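Long-range contacts in hydroxymethyldihydropterin pyrophosphokinase-dihydropteroate synthase, putative (Plasmodium vivax, PDB 5Z79), which probably catalyses two successive steps of folate synthesis, pyrophosphorylation of 6-hydroxymethyl-7,8-dihydropterin and condensation of the resulting diphosphate with 4-aminobenzoate to give dihydropteroate: residues Leu111-Ile116 against Pro284-Ser289; Asn344-Ser349 against Val387-Val392; Asp356-Val361 against Leu402-Glu407. All blocks are in the same frame, centred on the assembly; numbering follows the deposited sequence.

Contact 1: Leu111-Ile116 against Pro284-Ser289; sequences LKNEKI and PEYKHS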
# COMPACT_ATOMS: atom_id res chain seq x y z
N LEU A 111 13.25 11.32 -40.49
CA LEU A 111 11.98 10.92 -39.87
C LEU A 111 10.76 11.05 -40.82
O LEU A 111 9.75 10.38 -40.64
CB LEU A 111 11.74 11.67 -38.54
CG LEU A 111 12.67 11.35 -37.35
CD1 LEU A 111 12.44 12.29 -36.16
CD2 LEU A 111 12.58 9.90 -36.86
N LYS A 112 10.87 11.90 -41.84
CA LYS A 112 9.84 11.98 -42.88
C LYS A 112 10.14 11.04 -44.06
O LYS A 112 9.56 11.18 -45.14
CB LYS A 112 9.69 13.44 -43.39
CG LYS A 112 9.13 14.43 -42.37
CD LYS A 112 9.27 15.90 -42.83
CE LYS A 112 10.62 16.52 -42.41
NZ LYS A 112 11.11 17.69 -43.23
N ASN A 113 11.06 10.09 -43.88
CA ASN A 113 11.44 9.14 -44.95
C ASN A 113 11.86 9.82 -46.30
O ASN A 113 11.93 9.19 -47.37
CB ASN A 113 10.32 8.11 -45.16
CG ASN A 113 10.75 6.94 -46.00
OD1 ASN A 113 11.83 6.43 -45.86
ND2 ASN A 113 9.90 6.50 -46.86
N GLU A 114 12.17 11.12 -46.23
CA GLU A 114 12.70 11.86 -47.37
C GLU A 114 14.19 11.57 -47.51
O GLU A 114 14.86 11.08 -46.57
CB GLU A 114 12.50 13.37 -47.22
CG GLU A 114 11.07 13.85 -47.35
CD GLU A 114 10.88 15.23 -46.70
OE1 GLU A 114 11.69 16.14 -47.04
OE2 GLU A 114 9.94 15.41 -45.85
N LYS A 115 14.70 11.94 -48.67
CA LYS A 115 16.06 11.63 -49.09
C LYS A 115 17.03 12.53 -48.36
O LYS A 115 16.74 13.69 -48.10
CB LYS A 115 16.18 11.85 -50.62
CG LYS A 115 17.38 11.17 -51.26
CD LYS A 115 17.48 11.53 -52.73
CE LYS A 115 18.17 12.88 -52.95
NZ LYS A 115 17.92 13.40 -54.33
N ILE A 116 18.19 11.98 -48.03
CA ILE A 116 19.27 12.81 -47.52
C ILE A 116 20.38 12.94 -48.59
O ILE A 116 20.70 14.04 -49.00
CB ILE A 116 19.82 12.27 -46.18
CG1 ILE A 116 18.80 12.49 -45.05
CG2 ILE A 116 21.14 12.95 -45.83
CD1 ILE A 116 19.22 12.02 -43.66
N PRO A 284 9.43 6.40 -33.05
CA PRO A 284 8.04 5.90 -33.09
C PRO A 284 7.22 6.34 -34.31
O PRO A 284 6.38 5.57 -34.79
CB PRO A 284 7.42 6.48 -31.81
CG PRO A 284 8.32 7.63 -31.43
CD PRO A 284 9.69 7.26 -31.87
N GLU A 285 7.43 7.56 -34.77
CA GLU A 285 6.58 8.10 -35.82
C GLU A 285 7.13 7.78 -37.22
O GLU A 285 6.49 8.08 -38.20
CB GLU A 285 6.30 9.60 -35.60
CG GLU A 285 7.43 10.58 -35.93
CD GLU A 285 8.56 10.60 -34.89
OE1 GLU A 285 9.00 9.50 -34.42
OE2 GLU A 285 9.04 11.71 -34.53
N TYR A 286 8.28 7.13 -37.31
CA TYR A 286 8.89 6.78 -38.58
C TYR A 286 8.20 5.62 -39.28
O TYR A 286 7.77 4.64 -38.65
CB TYR A 286 10.35 6.41 -38.37
CG TYR A 286 11.11 6.01 -39.63
CD1 TYR A 286 11.19 6.87 -40.71
CD2 TYR A 286 11.77 4.79 -39.73
CE1 TYR A 286 11.90 6.55 -41.85
CE2 TYR A 286 12.47 4.46 -40.87
CZ TYR A 286 12.54 5.35 -41.93
OH TYR A 286 13.21 5.06 -43.08
N LYS A 287 8.13 5.74 -40.60
CA LYS A 287 7.58 4.75 -41.47
C LYS A 287 8.39 4.58 -42.71
O LYS A 287 8.29 5.33 -43.61
CB LYS A 287 6.18 5.18 -41.89
CG LYS A 287 5.50 4.30 -42.90
CD LYS A 287 4.21 4.94 -43.36
CE LYS A 287 3.51 4.18 -44.46
NZ LYS A 287 2.76 3.00 -43.95
N HIS A 288 9.19 3.56 -42.75
CA HIS A 288 9.94 3.24 -43.93
C HIS A 288 8.95 2.88 -45.05
O HIS A 288 7.73 2.85 -44.82
CB HIS A 288 10.83 2.06 -43.57
CG HIS A 288 11.92 1.77 -44.55
ND1 HIS A 288 11.80 0.79 -45.50
CD2 HIS A 288 13.16 2.28 -44.67
CE1 HIS A 288 12.91 0.74 -46.22
NE2 HIS A 288 13.76 1.63 -45.73
N SER A 289 9.47 2.64 -46.26
CA SER A 289 8.63 2.17 -47.37
C SER A 289 8.25 0.68 -47.25
O SER A 289 7.28 0.22 -47.84
CB SER A 289 9.31 2.44 -48.69
OG SER A 289 9.46 3.83 -48.85
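Leu-111 meets Tyr-286 and Glu-285. Its two methyls have different partners. Leu-111 CD1 lies 3.8 Å from Glu-285 OE2. Leu-111 CD2 packs more loosely on Tyr-286, 4.4 Å from Tyr-286 CB. The Glu-285 chain is bent at chi2, and this brings its carboxylate up to the leucine, although the residue sets out in another direction. The backbone of Leu-111 takes part as well. Leu-111 O sits at the edge of the Tyr-286 ring, in the ring plane, 3.8 Å from Tyr-286 CD1.

Asn-113 comes next and touches four residues. Its first torsion, -166°, carries CG away from the backbone N, and the amide extends between Tyr-286 and Ser-289. Asn-113 CB passes 3.8 Å from Lys-287 O. The amide plane is turned 73° from the tyrosine ring, and Asn-113 OD1 lies 3.4 Å from Tyr-286 OH. On the other branch, Asn-113 ND2 gives a weak hydrogen bond to Ser-289 OG, 3.4 Å long with an N-H...O angle of 151°.

The Tyr-286 ring is held by more than these atoms. His-288 N stands over the centre of one face. Phe-110 stacks on the ring, and Phe-212 meets it edge-to-face. The His-288 side chain sets out away from 111-116, and its NE2 is hydrogen-bonded to Tyr-216 O.

The contact joins two irregular loops of the HPPK part, the one after helix 105-111 and the one after helix 273-282. Its chemistry is mixed: one buried aromatic ring, apolar and carbonyl contacts along it, and an asparagine amide. The hydrogen bond from Asn-113 ND2 is weak, which is consistent with packing round the buried tyrosine contributing much of the hold.

Contact 2: Asn344-Ser349 against Val387-Val392; sequences NYDSFS and VPNPSV. With HH2 (6-hydroxymethylpterin-diphosphate), chain G; PAB (4-aminobenzoic acid), chain I.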
# COMPACT_ATOMS: atom_id res chain seq x y z
N ASN A 344 28.32 20.47 5.29
CA ASN A 344 28.33 21.91 5.31
C ASN A 344 27.76 22.38 6.64
O ASN A 344 27.09 21.61 7.32
CB ASN A 344 27.50 22.45 4.16
CG ASN A 344 26.03 22.23 4.37
OD1 ASN A 344 25.40 22.94 5.14
ND2 ASN A 344 25.48 21.23 3.69
N TYR A 345 28.02 23.64 6.97
CA TYR A 345 27.61 24.21 8.25
C TYR A 345 26.14 24.64 8.32
O TYR A 345 25.68 25.01 9.39
CB TYR A 345 28.49 25.42 8.59
CG TYR A 345 29.90 25.02 8.93
CD1 TYR A 345 30.22 24.48 10.17
CD2 TYR A 345 30.92 25.17 8.00
CE1 TYR A 345 31.52 24.10 10.47
CE2 TYR A 345 32.22 24.79 8.30
CZ TYR A 345 32.51 24.27 9.53
OH TYR A 345 33.80 23.91 9.82
N ASP A 346 25.46 24.63 7.20
CA ASP A 346 24.15 25.20 7.17
C ASP A 346 23.06 24.38 6.53
O ASP A 346 22.37 24.81 5.67
CB ASP A 346 24.24 26.58 6.45
CG ASP A 346 25.51 26.77 5.61
OD1 ASP A 346 25.74 26.07 4.63
OD2 ASP A 346 26.29 27.62 5.94
N SER A 347 22.77 23.23 7.08
CA SER A 347 21.76 22.38 6.44
C SER A 347 20.68 22.24 7.47
O SER A 347 20.99 22.26 8.66
CB SER A 347 22.31 21.02 5.99
OG SER A 347 22.72 21.06 4.62
N PHE A 348 19.42 22.16 7.02
CA PHE A 348 18.32 22.54 7.92
C PHE A 348 18.15 21.60 9.13
O PHE A 348 17.65 22.03 10.16
CB PHE A 348 17.00 22.83 7.17
CG PHE A 348 16.32 21.62 6.60
CD1 PHE A 348 15.47 20.86 7.38
CD2 PHE A 348 16.50 21.27 5.27
CE1 PHE A 348 14.85 19.75 6.86
CE2 PHE A 348 15.88 20.16 4.74
CZ PHE A 348 15.04 19.41 5.53
N SER A 349 18.62 20.34 8.99
CA SER A 349 18.57 19.34 10.09
C SER A 349 19.91 18.68 10.46
O SER A 349 20.04 18.14 11.54
CB SER A 349 17.59 18.24 9.71
OG SER A 349 18.12 17.42 8.68
N VAL A 387 21.29 30.95 3.95
CA VAL A 387 22.44 31.72 3.45
C VAL A 387 23.72 30.91 3.64
O VAL A 387 24.17 30.69 4.77
CB VAL A 387 22.58 33.06 4.20
CG1 VAL A 387 23.72 33.89 3.61
CG2 VAL A 387 21.26 33.82 4.13
N PRO A 388 24.33 30.47 2.53
CA PRO A 388 25.37 29.49 2.72
C PRO A 388 26.59 30.13 3.33
O PRO A 388 26.95 31.24 2.93
CB PRO A 388 25.65 28.99 1.29
CG PRO A 388 24.50 29.48 0.47
CD PRO A 388 24.13 30.78 1.12
N ASN A 389 27.21 29.45 4.30
CA ASN A 389 28.32 30.05 5.04
C ASN A 389 29.38 30.58 4.11
O ASN A 389 30.06 29.79 3.47
CB ASN A 389 28.99 29.04 5.99
CG ASN A 389 30.09 29.69 6.84
OD1 ASN A 389 31.12 30.14 6.30
ND2 ASN A 389 29.86 29.77 8.16
N PRO A 390 29.57 31.91 4.07
CA PRO A 390 30.45 32.46 3.07
C PRO A 390 31.94 32.29 3.42
O PRO A 390 32.78 32.71 2.61
CB PRO A 390 30.08 33.94 3.12
CG PRO A 390 29.94 34.20 4.59
CD PRO A 390 29.25 32.93 5.10
N SER A 391 32.27 31.69 4.58
CA SER A 391 33.68 31.47 4.99
C SER A 391 34.41 30.20 4.39
O SER A 391 35.66 30.17 4.32
CB SER A 391 33.81 31.49 6.51
OG SER A 391 33.19 30.35 7.08
N VAL A 392 33.68 29.18 3.93
CA VAL A 392 34.33 28.02 3.28
C VAL A 392 33.54 27.54 2.05
O VAL A 392 32.31 27.53 2.06
CB VAL A 392 34.58 26.90 4.31
CG1 VAL A 392 33.31 26.59 5.05
CG2 VAL A 392 35.17 25.66 3.66
N1 HH2 G . 16.31 17.88 -1.60
C2 HH2 G . 17.36 18.40 -0.93
C3 HH2 G . 18.66 18.25 -1.41
N4 HH2 G . 18.91 17.58 -2.55
N5 HH2 G . 18.12 16.36 -4.39
C6 HH2 G . 17.09 15.83 -5.08
N6 HH2 G . 17.34 15.16 -6.23
N7 HH2 G . 15.80 15.94 -4.68
C8 HH2 G . 15.44 16.58 -3.55
O8 HH2 G . 14.23 16.65 -3.22
C9 HH2 G . 16.52 17.20 -2.75
C10 HH2 G . 17.90 17.04 -3.25
C11 HH2 G . 17.16 19.12 0.38
O4 HH2 G . 17.41 18.21 1.49
P1 HH2 G . 18.69 18.26 2.51
O1P HH2 G . 18.39 17.59 3.81
O2P HH2 G . 19.99 17.91 1.80
O3P HH2 G . 18.69 19.83 2.85
P2 HH2 G . 19.81 20.89 2.34
O4P HH2 G . 21.16 20.19 2.41
O5P HH2 G . 19.54 22.02 3.32
O6P HH2 G . 19.43 21.21 0.91
C1' PAB I . 11.09 22.13 2.68
O1' PAB I . 11.03 21.66 3.83
O2' PAB I . 10.10 22.65 2.13
C1 PAB I . 12.40 22.09 1.95
C2 PAB I . 13.56 21.76 2.66
C3 PAB I . 14.78 21.73 2.00
C4 PAB I . 14.84 22.02 0.65
C5 PAB I . 13.70 22.35 -0.06
C6 PAB I . 12.48 22.38 0.59
N4 PAB I . 16.04 21.99 0.04
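Asp-346 makes the one hydrogen bond across this contact, accepting from the backbone N of Asn-389. The distance from Asn-389 N to Asp-346 OD2 is 2.6 Å, and the bond is bent, with an N-H...O angle of 138°. The donor comes from above the carboxylate plane, 41° out of it. The same oxygen, Asp-346 OD2, also lies 3.6 Å from Pro-388 C.

The apolar part is small. Tyr-345 and Val-392 cross at about a right angle. Val-392 CG1 sits at the edge of the tyrosine ring, near its plane, 3.9 Å from Tyr-345 CE2. The valine torsion (chi1 52°) places CG1 between its own backbone N and carbonyl carbon, turned to the ring.

Bonds within 344-349 shape the loop, which follows strand 336-342 of the DHPS barrel; 387-392 lies in the loop after strand 374-378. Asn-344 OD1 accepts from Asp-346 N in the carbonyl plane, forming an Asx turn. Asn-344 ND2 bonds Ser-347 OG at 2.9 Å, with the serine oxygen almost in the amide plane. Both ends of the amide are thus used, and its rotation is fixed.

The next two residues touch the ligands. Ser-347 OG donates to HH2 O4P at 2.8 Å. Phe-348 CE2 is 3.3 Å from PAB C3 and also lies close to the bridging O3P of HH2. Ser-381 and Lys-581 are further partners of HH2.

Asn-344 thus probably helps to position, from the second shell, the serine that binds the diphosphate. The chemistry suggests a loop tethered to 387-392 by one carboxylate bond while its next residues engage the ligands.

Contact 3: Asp356-Val361 against Leu402-Glu407; sequences DPVKAV and LKLFKE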
# COMPACT_ATOMS: atom_id res chain seq x y z
N ASP A 356 33.66 17.84 9.74
CA ASP A 356 34.91 17.07 9.90
C ASP A 356 34.91 15.86 8.96
O ASP A 356 33.98 15.04 9.01
CB ASP A 356 35.09 16.60 11.36
CG ASP A 356 36.50 15.98 11.65
OD1 ASP A 356 37.34 15.86 10.72
OD2 ASP A 356 36.75 15.62 12.84
N PRO A 357 35.93 15.74 8.09
CA PRO A 357 35.97 14.61 7.15
C PRO A 357 35.87 13.23 7.80
O PRO A 357 35.21 12.35 7.27
CB PRO A 357 37.33 14.78 6.46
CG PRO A 357 37.56 16.25 6.47
CD PRO A 357 36.96 16.75 7.76
N VAL A 358 36.51 13.04 8.94
CA VAL A 358 36.58 11.70 9.56
C VAL A 358 35.18 11.22 10.00
O VAL A 358 34.76 10.10 9.72
CB VAL A 358 37.58 11.70 10.73
CG1 VAL A 358 37.66 10.32 11.36
CG2 VAL A 358 38.96 12.14 10.25
N LYS A 359 34.45 12.10 10.66
CA LYS A 359 33.10 11.82 11.04
C LYS A 359 32.28 11.60 9.79
O LYS A 359 31.56 10.61 9.66
CB LYS A 359 32.57 13.00 11.83
CG LYS A 359 33.43 13.29 13.04
CD LYS A 359 32.80 14.23 14.04
CE LYS A 359 33.79 14.42 15.18
NZ LYS A 359 33.34 15.33 16.28
N ALA A 360 32.39 12.50 8.83
CA ALA A 360 31.57 12.36 7.64
C ALA A 360 31.85 11.06 6.89
O ALA A 360 30.95 10.46 6.31
CB ALA A 360 31.75 13.55 6.74
N VAL A 361 33.10 10.61 6.91
CA VAL A 361 33.43 9.33 6.29
C VAL A 361 32.98 8.13 7.10
O VAL A 361 32.58 7.14 6.51
CB VAL A 361 34.92 9.18 6.01
CG1 VAL A 361 35.25 7.75 5.57
CG2 VAL A 361 35.33 10.12 4.91
N LEU A 402 35.36 13.13 -0.11
CA LEU A 402 35.23 12.20 -1.20
C LEU A 402 36.51 11.43 -1.41
O LEU A 402 36.48 10.25 -1.75
CB LEU A 402 34.83 12.93 -2.46
CG LEU A 402 33.35 13.33 -2.60
CD1 LEU A 402 33.11 14.23 -3.80
CD2 LEU A 402 32.45 12.10 -2.72
N LYS A 403 37.63 12.10 -1.17
CA LYS A 403 38.98 11.55 -1.33
C LYS A 403 39.38 10.69 -0.18
O LYS A 403 40.00 9.67 -0.37
CB LYS A 403 40.00 12.67 -1.45
CG LYS A 403 40.07 13.28 -2.83
CD LYS A 403 41.14 14.33 -2.91
CE LYS A 403 41.55 14.53 -4.35
NZ LYS A 403 42.50 15.66 -4.51
N LEU A 404 39.05 11.12 1.03
CA LEU A 404 39.25 10.25 2.20
C LEU A 404 38.50 8.93 2.03
O LEU A 404 39.07 7.87 2.24
CB LEU A 404 38.80 10.94 3.48
CG LEU A 404 38.99 10.19 4.79
CD1 LEU A 404 40.39 9.67 4.96
CD2 LEU A 404 38.64 11.15 5.90
N PHE A 405 37.24 9.00 1.64
CA PHE A 405 36.44 7.80 1.52
C PHE A 405 37.03 6.83 0.54
O PHE A 405 36.95 5.63 0.74
CB PHE A 405 35.05 8.12 1.03
CG PHE A 405 34.21 6.90 0.80
CD1 PHE A 405 33.66 6.22 1.88
CD2 PHE A 405 33.99 6.43 -0.47
CE1 PHE A 405 32.89 5.09 1.69
CE2 PHE A 405 33.23 5.30 -0.68
CZ PHE A 405 32.67 4.63 0.40
N LYS A 406 37.58 7.35 -0.55
CA LYS A 406 38.20 6.49 -1.54
C LYS A 406 39.47 5.85 -0.99
O LYS A 406 39.73 4.65 -1.20
CB LYS A 406 38.52 7.31 -2.77
CG LYS A 406 39.34 6.58 -3.82
CD LYS A 406 39.66 7.55 -4.93
CE LYS A 406 40.03 6.83 -6.20
NZ LYS A 406 41.22 7.46 -6.78
N GLU A 407 40.25 6.68 -0.31
CA GLU A 407 41.43 6.25 0.38
C GLU A 407 40.98 5.14 1.33
O GLU A 407 41.50 4.04 1.28
CB GLU A 407 42.08 7.46 1.07
CG GLU A 407 43.10 7.19 2.20
CD GLU A 407 44.43 6.62 1.72
OE1 GLU A 407 44.59 6.45 0.49
OE2 GLU A 407 45.31 6.36 2.60
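Leu-404 and Val-361 point at each other from two helices and cross obliquely. Val-361 CG2 lies over the branch of the leucine, 3.6 Å from Leu-404 CD2 and 3.7 Å from Leu-404 CG. Leu-404 CB is hardly farther from this methyl. The leucine reaches across because its first torsion, -177°, sends CG away from the backbone N and out to helix 357-369.

The methyl CD2 of Leu-404 is the shared point of the contact. Beyond Val-361 it meets the first turn of the other helix. It is 3.9 Å from Pro-357 CB and equally close to Pro-357 O. Val-358 borders it more loosely through CG2. The leucine end thus fits against residues 357, 358 and 361, one face of the helix start.

The second methyl of Val-361 has another role. Val-361 CG1 stands at the edge of the Phe-405 ring, near its plane, 4.3 Å from Phe-405 CD1. One valine so bridges two neighbouring residues of helix 402-407. Phe-405 is buried and also meets Phe-365 and Ile-451 of strand 450-454.

Asp-356 caps the helix start with a weak bond from Val-358 N to OD1. No hydrogen bond crosses between the segments.

The segment axes approach to 9.5 Å and cross at -60°, with their N-to-C directions 60° apart. These are consecutive helices on the outside of the DHPS barrel: helix 357-369 follows strand 336-342, and helix 394-418 follows strand 374-378. Apolar packing of this kind between neighbouring outer helices, over parallel strands, is typical of the beta/alpha TIM-barrel fold of pterin-binding enzymes.

Contact 1 belongs to the HPPK part, and contacts 2 and 3 to the DHPS part. The centre of contact 1 lies 54 Å from that of contact 2 and 53 Å from that of contact 3, on the opposite side of the chain's centre. Contact 1 stands off from the HPPK nucleotide site: the His-288 side chain is about 11 Å from the bound ATP analogue. Contacts 2 and 3 have centres 19 Å apart and nearest atoms about 6 Å apart. Their segments alternate along the chain. Through 344-349, contact 2 touches the DHPS ligands, with the Asp-346 side chain about 9 Å from magnesium. Contact 3 packs the helices that follow the loops of contact 2.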